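Local structure of pseudouridine synthase (Pyrococcus abyssi, 2AUS) at residues M129-Q138 and G177-I187; K53-V63 and A75-K84. The protein probably isomerises specific uridines of RNA to pseudouridine, as a Cbf5 enzyme of the TruB family. All blocks are in the same frame, centred on the assembly; numbering follows the deposited sequence.

Contact 1. Residues M129-Q138 and G177-I187. With PO4 (phosphate ion), chain E.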
loop_
_atom_site.group_PDB
_atom_site.type_symbol
_atom_site.label_atom_id
_atom_site.label_comp_id
_atom_site.label_asym_id
_atom_site.label_seq_id
_atom_site.Cartn_x
_atom_site.Cartn_y
_atom_site.Cartn_z
ATOM N N MET A 129 -33.903 -12.657 -1.041
ATOM C CA MET A 129 -33.169 -11.881 -0.055
ATOM C C MET A 129 -34.115 -11.315 0.985
ATOM O O MET A 129 -33.691 -10.701 1.964
ATOM C CB MET A 129 -32.387 -10.759 -0.734
ATOM C CG MET A 129 -31.169 -11.260 -1.485
ATOM S SD MET A 129 -30.234 -9.934 -2.233
ATOM C CE MET A 129 -29.490 -9.174 -0.771
ATOM N N LYS A 130 -35.406 -11.528 0.767
ATOM C CA LYS A 130 -36.412 -11.055 1.703
ATOM C C LYS A 130 -36.624 -12.162 2.733
ATOM O O LYS A 130 -36.950 -11.898 3.887
ATOM C CB LYS A 130 -37.722 -10.756 0.968
ATOM C CG LYS A 130 -38.771 -10.055 1.816
ATOM C CD LYS A 130 -38.291 -8.678 2.256
ATOM C CE LYS A 130 -39.333 -7.960 3.108
ATOM N NZ LYS A 130 -38.845 -6.630 3.579
ATOM N N GLU A 131 -36.410 -13.401 2.307
ATOM C CA GLU A 131 -36.584 -14.555 3.178
ATOM C C GLU A 131 -35.378 -14.804 4.081
ATOM O O GLU A 131 -35.458 -15.602 5.014
ATOM C CB GLU A 131 -36.851 -15.812 2.343
ATOM C CG GLU A 131 -35.605 -16.378 1.672
ATOM C CD GLU A 131 -35.890 -17.591 0.806
ATOM O OE1 GLU A 131 -36.690 -17.469 -0.149
ATOM O OE2 GLU A 131 -35.312 -18.664 1.084
ATOM N N PHE A 132 -34.255 -14.147 3.801
ATOM C CA PHE A 132 -33.068 -14.333 4.630
ATOM C C PHE A 132 -33.079 -13.449 5.863
ATOM O O PHE A 132 -32.190 -13.542 6.710
ATOM C CB PHE A 132 -31.787 -14.099 3.831
ATOM C CG PHE A 132 -31.253 -15.342 3.195
ATOM C CD1 PHE A 132 -31.755 -15.788 1.977
ATOM C CD2 PHE A 132 -30.289 -16.105 3.842
ATOM C CE1 PHE A 132 -31.305 -16.979 1.414
ATOM C CE2 PHE A 132 -29.833 -17.296 3.291
ATOM C CZ PHE A 132 -30.343 -17.736 2.072
ATOM N N GLU A 133 -34.082 -12.586 5.958
ATOM C CA GLU A 133 -34.213 -11.721 7.118
ATOM C C GLU A 133 -34.726 -12.600 8.252
ATOM O O GLU A 133 -35.714 -13.315 8.096
ATOM C CB GLU A 133 -35.196 -10.588 6.831
ATOM C CG GLU A 133 -34.672 -9.566 5.841
ATOM C CD GLU A 133 -35.746 -8.617 5.361
ATOM O OE1 GLU A 133 -36.685 -9.087 4.685
ATOM O OE2 GLU A 133 -35.656 -7.407 5.662
ATOM N N GLY A 134 -34.037 -12.553 9.384
ATOM C CA GLY A 134 -34.423 -13.368 10.519
ATOM C C GLY A 134 -33.301 -14.332 10.846
ATOM O O GLY A 134 -32.145 -14.078 10.508
ATOM N N GLU A 135 -33.635 -15.444 11.491
ATOM C CA GLU A 135 -32.634 -16.436 11.855
ATOM C C GLU A 135 -31.965 -17.078 10.648
ATOM O O GLU A 135 -32.619 -17.412 9.661
ATOM C CB GLU A 135 -33.262 -17.546 12.702
ATOM C CG GLU A 135 -33.804 -17.104 14.054
ATOM C CD GLU A 135 -32.739 -16.484 14.940
ATOM O OE1 GLU A 135 -31.620 -17.043 15.007
ATOM O OE2 GLU A 135 -33.026 -15.449 15.583
ATOM N N ILE A 136 -30.651 -17.238 10.740
ATOM C CA ILE A 136 -29.874 -17.887 9.695
ATOM C C ILE A 136 -28.820 -18.706 10.422
ATOM O O ILE A 136 -28.483 -18.410 11.568
ATOM C CB ILE A 136 -29.182 -16.867 8.752
ATOM C CG1 ILE A 136 -28.261 -15.944 9.547
ATOM C CG2 ILE A 136 -30.229 -16.059 7.997
ATOM C CD1 ILE A 136 -26.798 -16.301 9.439
ATOM N N ILE A 137 -28.315 -19.747 9.776
ATOM C CA ILE A 137 -27.294 -20.572 10.398
ATOM C C ILE A 137 -26.062 -20.564 9.515
ATOM O O ILE A 137 -26.153 -20.770 8.312
ATOM C CB ILE A 137 -27.793 -22.015 10.611
ATOM C CG1 ILE A 137 -28.972 -22.005 11.591
ATOM C CG2 ILE A 137 -26.662 -22.885 11.151
ATOM C CD1 ILE A 137 -29.599 -23.362 11.837
ATOM N N GLN A 138 -24.906 -20.318 10.117
ATOM C CA GLN A 138 -23.659 -20.241 9.368
ATOM C C GLN A 138 -22.558 -21.125 9.943
ATOM O O GLN A 138 -22.500 -21.346 11.151
ATOM C CB GLN A 138 -23.197 -18.783 9.334
ATOM C CG GLN A 138 -23.492 -18.038 10.625
ATOM C CD GLN A 138 -23.003 -16.603 10.607
ATOM O OE1 GLN A 138 -23.245 -15.865 9.650
ATOM N NE2 GLN A 138 -22.320 -16.198 11.674
ATOM N N GLY A 177 -21.497 -11.037 15.555
ATOM C CA GLY A 177 -20.966 -12.336 15.178
ATOM C C GLY A 177 -21.502 -12.926 13.884
ATOM O O GLY A 177 -21.179 -14.065 13.538
ATOM N N THR A 178 -22.324 -12.176 13.160
ATOM C CA THR A 178 -22.856 -12.686 11.906
ATOM C C THR A 178 -21.827 -12.452 10.801
ATOM O O THR A 178 -21.313 -11.342 10.644
ATOM C CB THR A 178 -24.174 -11.980 11.524
ATOM O OG1 THR A 178 -25.103 -12.081 12.610
ATOM C CG2 THR A 178 -24.785 -12.627 10.285
ATOM N N TYR A 179 -21.516 -13.505 10.056
ATOM C CA TYR A 179 -20.554 -13.428 8.962
ATOM C C TYR A 179 -21.284 -13.088 7.668
ATOM O O TYR A 179 -22.091 -13.882 7.175
ATOM C CB TYR A 179 -19.832 -14.767 8.804
ATOM C CG TYR A 179 -18.954 -15.138 9.978
ATOM C CD1 TYR A 179 -18.461 -16.438 10.122
ATOM C CD2 TYR A 179 -18.575 -14.183 10.924
ATOM C CE1 TYR A 179 -17.609 -16.777 11.178
ATOM C CE2 TYR A 179 -17.725 -14.510 11.980
ATOM C CZ TYR A 179 -17.247 -15.807 12.098
ATOM O OH TYR A 179 -16.402 -16.131 13.137
ATOM N N ILE A 180 -20.994 -11.917 7.112
ATOM C CA ILE A 180 -21.649 -11.497 5.882
ATOM C C ILE A 180 -21.252 -12.343 4.685
ATOM O O ILE A 180 -22.084 -12.637 3.826
ATOM C CB ILE A 180 -21.356 -10.025 5.565
ATOM C CG1 ILE A 180 -21.639 -9.166 6.801
ATOM C CG2 ILE A 180 -22.213 -9.567 4.384
ATOM C CD1 ILE A 180 -23.032 -9.353 7.382
ATOM N N ARG A 181 -19.982 -12.738 4.621
ATOM C CA ARG A 181 -19.514 -13.553 3.507
ATOM C C ARG A 181 -20.329 -14.845 3.440
ATOM O O ARG A 181 -20.747 -15.273 2.360
ATOM C CB ARG A 181 -18.025 -13.887 3.657
ATOM C CG ARG A 181 -17.450 -14.611 2.438
ATOM C CD ARG A 181 -15.997 -15.040 2.627
ATOM N NE ARG A 181 -15.063 -13.917 2.589
ATOM C CZ ARG A 181 -14.845 -13.151 1.521
ATOM N NH1 ARG A 181 -15.498 -13.377 0.385
ATOM N NH2 ARG A 181 -13.963 -12.160 1.583
ATOM N N SER A 182 -20.557 -15.457 4.599
ATOM C CA SER A 182 -21.331 -16.696 4.680
ATOM C C SER A 182 -22.782 -16.425 4.297
ATOM O O SER A 182 -23.411 -17.218 3.591
ATOM C CB SER A 182 -21.263 -17.271 6.100
ATOM O OG SER A 182 -22.130 -18.384 6.243
ATOM N N LEU A 183 -23.309 -15.301 4.772
ATOM C CA LEU A 183 -24.676 -14.907 4.461
ATOM C C LEU A 183 -24.831 -14.811 2.943
ATOM O O LEU A 183 -25.810 -15.299 2.370
ATOM C CB LEU A 183 -24.998 -13.549 5.083
ATOM C CG LEU A 183 -26.336 -12.940 4.647
ATOM C CD1 LEU A 183 -27.476 -13.751 5.242
ATOM C CD2 LEU A 183 -26.428 -11.494 5.099
ATOM N N ILE A 184 -23.860 -14.181 2.290
ATOM C CA ILE A 184 -23.919 -14.030 0.844
ATOM C C ILE A 184 -23.799 -15.387 0.166
ATOM O O ILE A 184 -24.478 -15.652 -0.823
ATOM C CB ILE A 184 -22.814 -13.065 0.330
ATOM C CG1 ILE A 184 -23.182 -11.624 0.719
ATOM C CG2 ILE A 184 -22.646 -13.195 -1.188
ATOM C CD1 ILE A 184 -22.253 -10.561 0.170
ATOM N N HIS A 185 -22.945 -16.248 0.707
ATOM C CA HIS A 185 -22.761 -17.583 0.150
ATOM C C HIS A 185 -24.092 -18.343 0.187
ATOM O O HIS A 185 -24.473 -18.989 -0.786
ATOM C CB HIS A 185 -21.696 -18.335 0.954
ATOM C CG HIS A 185 -21.429 -19.725 0.462
ATOM N ND1 HIS A 185 -20.831 -19.983 -0.752
ATOM C CD2 HIS A 185 -21.671 -20.933 1.028
ATOM C CE1 HIS A 185 -20.714 -21.290 -0.915
ATOM N NE2 HIS A 185 -21.216 -21.889 0.151
ATOM N N HIS A 186 -24.805 -18.249 1.307
ATOM C CA HIS A 186 -26.085 -18.935 1.450
ATOM C C HIS A 186 -27.151 -18.363 0.527
ATOM O O HIS A 186 -28.035 -19.087 0.073
ATOM C CB HIS A 186 -26.562 -18.877 2.903
ATOM C CG HIS A 186 -25.752 -19.730 3.831
ATOM N ND1 HIS A 186 -26.180 -20.075 5.095
ATOM C CD2 HIS A 186 -24.545 -20.322 3.667
ATOM C CE1 HIS A 186 -25.271 -20.844 5.669
ATOM N NE2 HIS A 186 -24.270 -21.010 4.824
ATOM N N ILE A 187 -27.073 -17.061 0.263
ATOM C CA ILE A 187 -28.026 -16.411 -0.624
ATOM C C ILE A 187 -27.757 -16.913 -2.035
ATOM O O ILE A 187 -28.681 -17.099 -2.829
ATOM C CB ILE A 187 -27.879 -14.865 -0.581
ATOM C CG1 ILE A 187 -28.448 -14.326 0.738
ATOM C CG2 ILE A 187 -28.572 -14.236 -1.780
ATOM C CD1 ILE A 187 -28.208 -12.835 0.960
HETATM P P PO4 E . -19.001 -9.177 14.337
HETATM O O1 PO4 E . -20.323 -8.957 13.598
HETATM O O2 PO4 E . -18.926 -9.300 15.877
HETATM O O3 PO4 E . -17.915 -8.160 13.841
HETATM O O4 PO4 E . -18.695 -10.561 13.796
#
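The carboxamide of Gln138 meets the chain at Gly177-Tyr179 with two polar contacts. OE1 of Gln138 accepts from N of Tyr179 at 3.0 Å, the donor lying in the carbonyl plane on a lone pair, with an N-H...O angle of 148°. Beside it, NE2 of Gln138 makes a weak hydrogen bond to O of Gly177 (3.1 Å) and rests over one face of the Tyr179 ring. With CG tucked between backbone N and carbonyl carbon (chi1 36°), the extended chain reaches these groups. Since Tyr179 is the N-cap residue, the glutamine is tied to the start of helix 180-191, chiefly through OE1. A phosphate ion accepts a weak bond from N of Gly177.

Apolar contacts centre on Phe132. CG1 of Ile187 stands 3.7 Å from the centroid of the Phe132 ring, only 8° off the normal, a CH-pi contact over the face. CB of His186 adds a contact at 3.7 Å to CE2 of Phe132, and Leu183 CD1 lies 3.9 Å from Phe132 CD2. Met129 CG approaches Ile187 CG2 at 4.0 Å.

Helix 180-191 packs beside edge strand 134-137 and the end of helix 122-131, on the antiparallel sheet of the alpha/beta pseudouridine synthase fold.

Contact 2. Residues K53-V63 and A75-K84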
loop_
_atom_site.group_PDB
_atom_site.type_symbol
_atom_site.label_atom_id
_atom_site.label_comp_id
_atom_site.label_asym_id
_atom_site.label_seq_id
_atom_site.Cartn_x
_atom_site.Cartn_y
_atom_site.Cartn_z
ATOM N N LYS A 53 -12.147 2.633 8.818
ATOM C CA LYS A 53 -11.010 1.819 8.420
ATOM C C LYS A 53 -10.848 1.799 6.902
ATOM O O LYS A 53 -11.818 1.633 6.166
ATOM C CB LYS A 53 -11.186 0.384 8.924
ATOM C CG LYS A 53 -10.127 -0.587 8.416
ATOM C CD LYS A 53 -10.495 -2.027 8.717
ATOM C CE LYS A 53 -9.464 -2.991 8.138
ATOM N NZ LYS A 53 -9.294 -2.786 6.663
ATOM N N PRO A 54 -9.620 1.993 6.412
ATOM C CA PRO A 54 -9.438 1.965 4.960
ATOM C C PRO A 54 -9.219 0.513 4.536
ATOM O O PRO A 54 -8.702 -0.293 5.312
ATOM C CB PRO A 54 -8.186 2.815 4.758
ATOM C CG PRO A 54 -7.362 2.433 5.954
ATOM C CD PRO A 54 -8.391 2.436 7.090
ATOM N N PRO A 55 -9.628 0.150 3.311
ATOM C CA PRO A 55 -9.421 -1.234 2.871
ATOM C C PRO A 55 -7.926 -1.463 2.659
ATOM O O PRO A 55 -7.194 -0.536 2.302
ATOM C CB PRO A 55 -10.200 -1.297 1.564
ATOM C CG PRO A 55 -10.002 0.081 1.008
ATOM C CD PRO A 55 -10.221 0.963 2.232
ATOM N N GLY A 56 -7.469 -2.690 2.890
ATOM C CA GLY A 56 -6.059 -2.993 2.706
ATOM C C GLY A 56 -5.410 -3.534 3.962
ATOM O O GLY A 56 -5.198 -4.743 4.093
ATOM N N PRO A 57 -5.079 -2.658 4.918
ATOM C CA PRO A 57 -4.451 -3.101 6.164
ATOM C C PRO A 57 -5.394 -3.924 7.036
ATOM O O PRO A 57 -6.607 -3.924 6.835
ATOM C CB PRO A 57 -4.052 -1.786 6.831
ATOM C CG PRO A 57 -5.105 -0.832 6.343
ATOM C CD PRO A 57 -5.217 -1.191 4.887
ATOM N N THR A 58 -4.824 -4.645 7.995
ATOM C CA THR A 58 -5.635 -5.427 8.910
ATOM C C THR A 58 -6.054 -4.445 10.002
ATOM O O THR A 58 -5.527 -3.332 10.082
ATOM C CB THR A 58 -4.831 -6.578 9.554
ATOM O OG1 THR A 58 -3.782 -6.029 10.355
ATOM C CG2 THR A 58 -4.224 -7.479 8.482
ATOM N N SER A 59 -7.005 -4.842 10.835
ATOM C CA SER A 59 -7.455 -3.965 11.903
ATOM C C SER A 59 -6.323 -3.717 12.883
ATOM O O SER A 59 -6.147 -2.596 13.374
ATOM C CB SER A 59 -8.655 -4.578 12.618
ATOM O OG SER A 59 -9.793 -4.496 11.781
ATOM N N HIS A 60 -5.546 -4.763 13.152
ATOM C CA HIS A 60 -4.411 -4.669 14.063
ATOM C C HIS A 60 -3.437 -3.614 13.563
ATOM O O HIS A 60 -2.965 -2.778 14.332
ATOM C CB HIS A 60 -3.687 -6.013 14.148
ATOM C CG HIS A 60 -2.500 -6.001 15.063
ATOM N ND1 HIS A 60 -2.616 -6.096 16.434
ATOM C CD2 HIS A 60 -1.178 -5.880 14.804
ATOM C CE1 HIS A 60 -1.415 -6.034 16.979
ATOM N NE2 HIS A 60 -0.524 -5.903 16.012
ATOM N N GLU A 61 -3.133 -3.660 12.268
ATOM C CA GLU A 61 -2.209 -2.701 11.678
ATOM C C GLU A 61 -2.750 -1.281 11.773
ATOM O O GLU A 61 -1.993 -0.342 12.019
ATOM C CB GLU A 61 -1.935 -3.060 10.216
ATOM C CG GLU A 61 -1.360 -4.455 10.037
ATOM C CD GLU A 61 -1.012 -4.772 8.596
ATOM O OE1 GLU A 61 -1.908 -4.678 7.723
ATOM O OE2 GLU A 61 0.165 -5.115 8.344
ATOM N N VAL A 62 -4.059 -1.125 11.575
ATOM C CA VAL A 62 -4.701 0.187 11.659
ATOM C C VAL A 62 -4.563 0.747 13.082
ATOM O O VAL A 62 -4.285 1.931 13.277
ATOM C CB VAL A 62 -6.191 0.089 11.285
ATOM C CG1 VAL A 62 -6.905 1.397 11.594
ATOM C CG2 VAL A 62 -6.316 -0.238 9.814
ATOM N N VAL A 63 -4.758 -0.112 14.079
ATOM C CA VAL A 63 -4.629 0.319 15.463
ATOM C C VAL A 63 -3.172 0.726 15.720
ATOM O O VAL A 63 -2.908 1.724 16.399
ATOM C CB VAL A 63 -5.039 -0.802 16.438
ATOM C CG1 VAL A 63 -4.775 -0.373 17.867
ATOM C CG2 VAL A 63 -6.516 -1.117 16.260
ATOM N N ALA A 75 -4.021 0.884 22.788
ATOM C CA ALA A 75 -5.215 1.126 21.991
ATOM C C ALA A 75 -5.712 -0.244 21.571
ATOM O O ALA A 75 -4.936 -1.188 21.526
ATOM C CB ALA A 75 -4.888 1.963 20.766
ATOM N N GLY A 76 -7.003 -0.348 21.270
ATOM C CA GLY A 76 -7.569 -1.619 20.854
ATOM C C GLY A 76 -8.848 -1.410 20.066
ATOM O O GLY A 76 -9.593 -0.458 20.306
ATOM N N HIS A 77 -9.117 -2.294 19.117
ATOM C CA HIS A 77 -10.318 -2.157 18.314
ATOM C C HIS A 77 -11.436 -3.079 18.766
ATOM O O HIS A 77 -11.207 -4.093 19.424
ATOM C CB HIS A 77 -10.011 -2.427 16.838
ATOM C CG HIS A 77 -9.635 -3.846 16.547
ATOM N ND1 HIS A 77 -8.366 -4.340 16.756
ATOM C CD2 HIS A 77 -10.367 -4.882 16.070
ATOM C CE1 HIS A 77 -8.330 -5.617 16.418
ATOM N NE2 HIS A 77 -9.531 -5.970 15.998
ATOM N N GLY A 78 -12.656 -2.706 18.402
ATOM C CA GLY A 78 -13.812 -3.507 18.736
ATOM C C GLY A 78 -14.376 -4.044 17.436
ATOM O O GLY A 78 -14.591 -3.282 16.497
ATOM N N GLY A 79 -14.589 -5.356 17.365
ATOM C CA GLY A 79 -15.139 -5.953 16.159
ATOM C C GLY A 79 -14.172 -5.917 14.993
ATOM O O GLY A 79 -14.193 -4.977 14.191
ATOM N N THR A 80 -13.335 -6.945 14.885
ATOM C CA THR A 80 -12.360 -7.012 13.805
ATOM C C THR A 80 -12.997 -6.941 12.424
ATOM O O THR A 80 -13.962 -7.643 12.129
ATOM C CB THR A 80 -11.525 -8.318 13.859
ATOM O OG1 THR A 80 -10.822 -8.396 15.104
ATOM C CG2 THR A 80 -10.503 -8.345 12.715
ATOM N N LEU A 81 -12.457 -6.066 11.586
ATOM C CA LEU A 81 -12.922 -5.939 10.218
ATOM C C LEU A 81 -11.799 -6.575 9.431
ATOM O O LEU A 81 -10.626 -6.346 9.737
ATOM C CB LEU A 81 -13.063 -4.473 9.801
ATOM C CG LEU A 81 -14.303 -3.727 10.270
ATOM C CD1 LEU A 81 -14.279 -2.311 9.709
ATOM C CD2 LEU A 81 -15.546 -4.469 9.799
ATOM N N ASP A 82 -12.144 -7.380 8.433
ATOM C CA ASP A 82 -11.125 -8.036 7.628
ATOM C C ASP A 82 -10.332 -7.035 6.794
ATOM O O ASP A 82 -10.783 -5.916 6.550
ATOM C CB ASP A 82 -11.760 -9.113 6.745
ATOM C CG ASP A 82 -12.288 -10.278 7.557
ATOM O OD1 ASP A 82 -11.591 -10.693 8.511
ATOM O OD2 ASP A 82 -13.391 -10.779 7.246
ATOM N N PRO A 83 -9.129 -7.430 6.351
ATOM C CA PRO A 83 -8.252 -6.574 5.550
ATOM C C PRO A 83 -8.929 -5.797 4.428
ATOM O O PRO A 83 -8.750 -4.585 4.313
ATOM C CB PRO A 83 -7.202 -7.552 5.028
ATOM C CG PRO A 83 -7.097 -8.541 6.158
ATOM C CD PRO A 83 -8.547 -8.778 6.505
ATOM N N LYS A 84 -9.697 -6.495 3.601
ATOM C CA LYS A 84 -10.377 -5.874 2.471
ATOM C C LYS A 84 -11.591 -5.033 2.842
ATOM O O LYS A 84 -12.068 -4.251 2.024
ATOM C CB LYS A 84 -10.822 -6.944 1.469
ATOM C CG LYS A 84 -9.710 -7.836 0.945
ATOM C CD LYS A 84 -10.266 -8.920 0.026
ATOM C CE LYS A 84 -9.177 -9.907 -0.400
ATOM N NZ LYS A 84 -9.673 -10.917 -1.385
HETATM O O HOH W 1 -8.115 -7.430 9.774
#
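Ala75 opens the contact, its CB 3.7 Å from CG1 of Val63 on helix 59-69. The other branch of that valine, CG2, meets His77, the two side chains crossing at about a right angle. Ser59 CB sits 3.8 Å from the centroid of the His77 ring and 11° off the normal, a CH-pi contact over the face. A chi1 of 67° turns the imidazole to this position, and NE2 of His77 pairs with OG1 of Thr80 at 2.9 Å, which helps hold the ring's rotation. The sequence Gly79-Pro83 is consistent with the GTLDP motif that lies at the active site in TruB relatives.

At Leu81 the backbone O accepts from OG of Ser59 (2.9 Å), in the carbonyl plane on a lone pair, while a water links the same oxygen to N of Ser59. Leu81 CB lies alongside the aliphatic part of Lys53, 3.7 Å from CD.

Pro83 O takes two donors from opposite faces of its plane, Gly56 N at 2.7 Å and Lys53 NZ at 3.0 Å. Bent at its last torsion (chi4 -56°), the lysine sets NZ among the carbonyl oxygens of Pro54, Pro57, Pro83 and Val85, four acceptors sharing three N-H. A methionine in its place would probably leave Pro54 O and Pro57 O without this donor and Pro83 O with Gly56 N alone of its two, weakening the tie between the loops. The Pro83 ring meanwhile touches CG2 of Thr58, which with Glu61 forms a capping box at the helix start.

Strand 88-93 runs antiparallel to strand 75-77, and its Leu89 touches Lys53, Ser59 and His77; a chain of another protein reaches Pro54 and Pro55.

Along the chain the contacts come in series: contact 2 closes at Lys84 before contact 1 opens at Met129. Their centres lie 23 Å apart, yet the nearest atoms are only about 5 Å from each other, without touching. They belong to different sheets. Contact 1 lies on the six-stranded antiparallel sheet through strand 134-137, contact 2 on the mixed sheet of strands 47-53, 75-77 and 88-93. The phosphate that takes a weak bond from Gly177 N in contact 1 is also about 6 Å, nearest atoms, from the side chain of Leu81 in contact 2. This places the ion where the two parts of the synthase face each other, consistent with a cleft for RNA, though it probably comes from the crystallisation liquor.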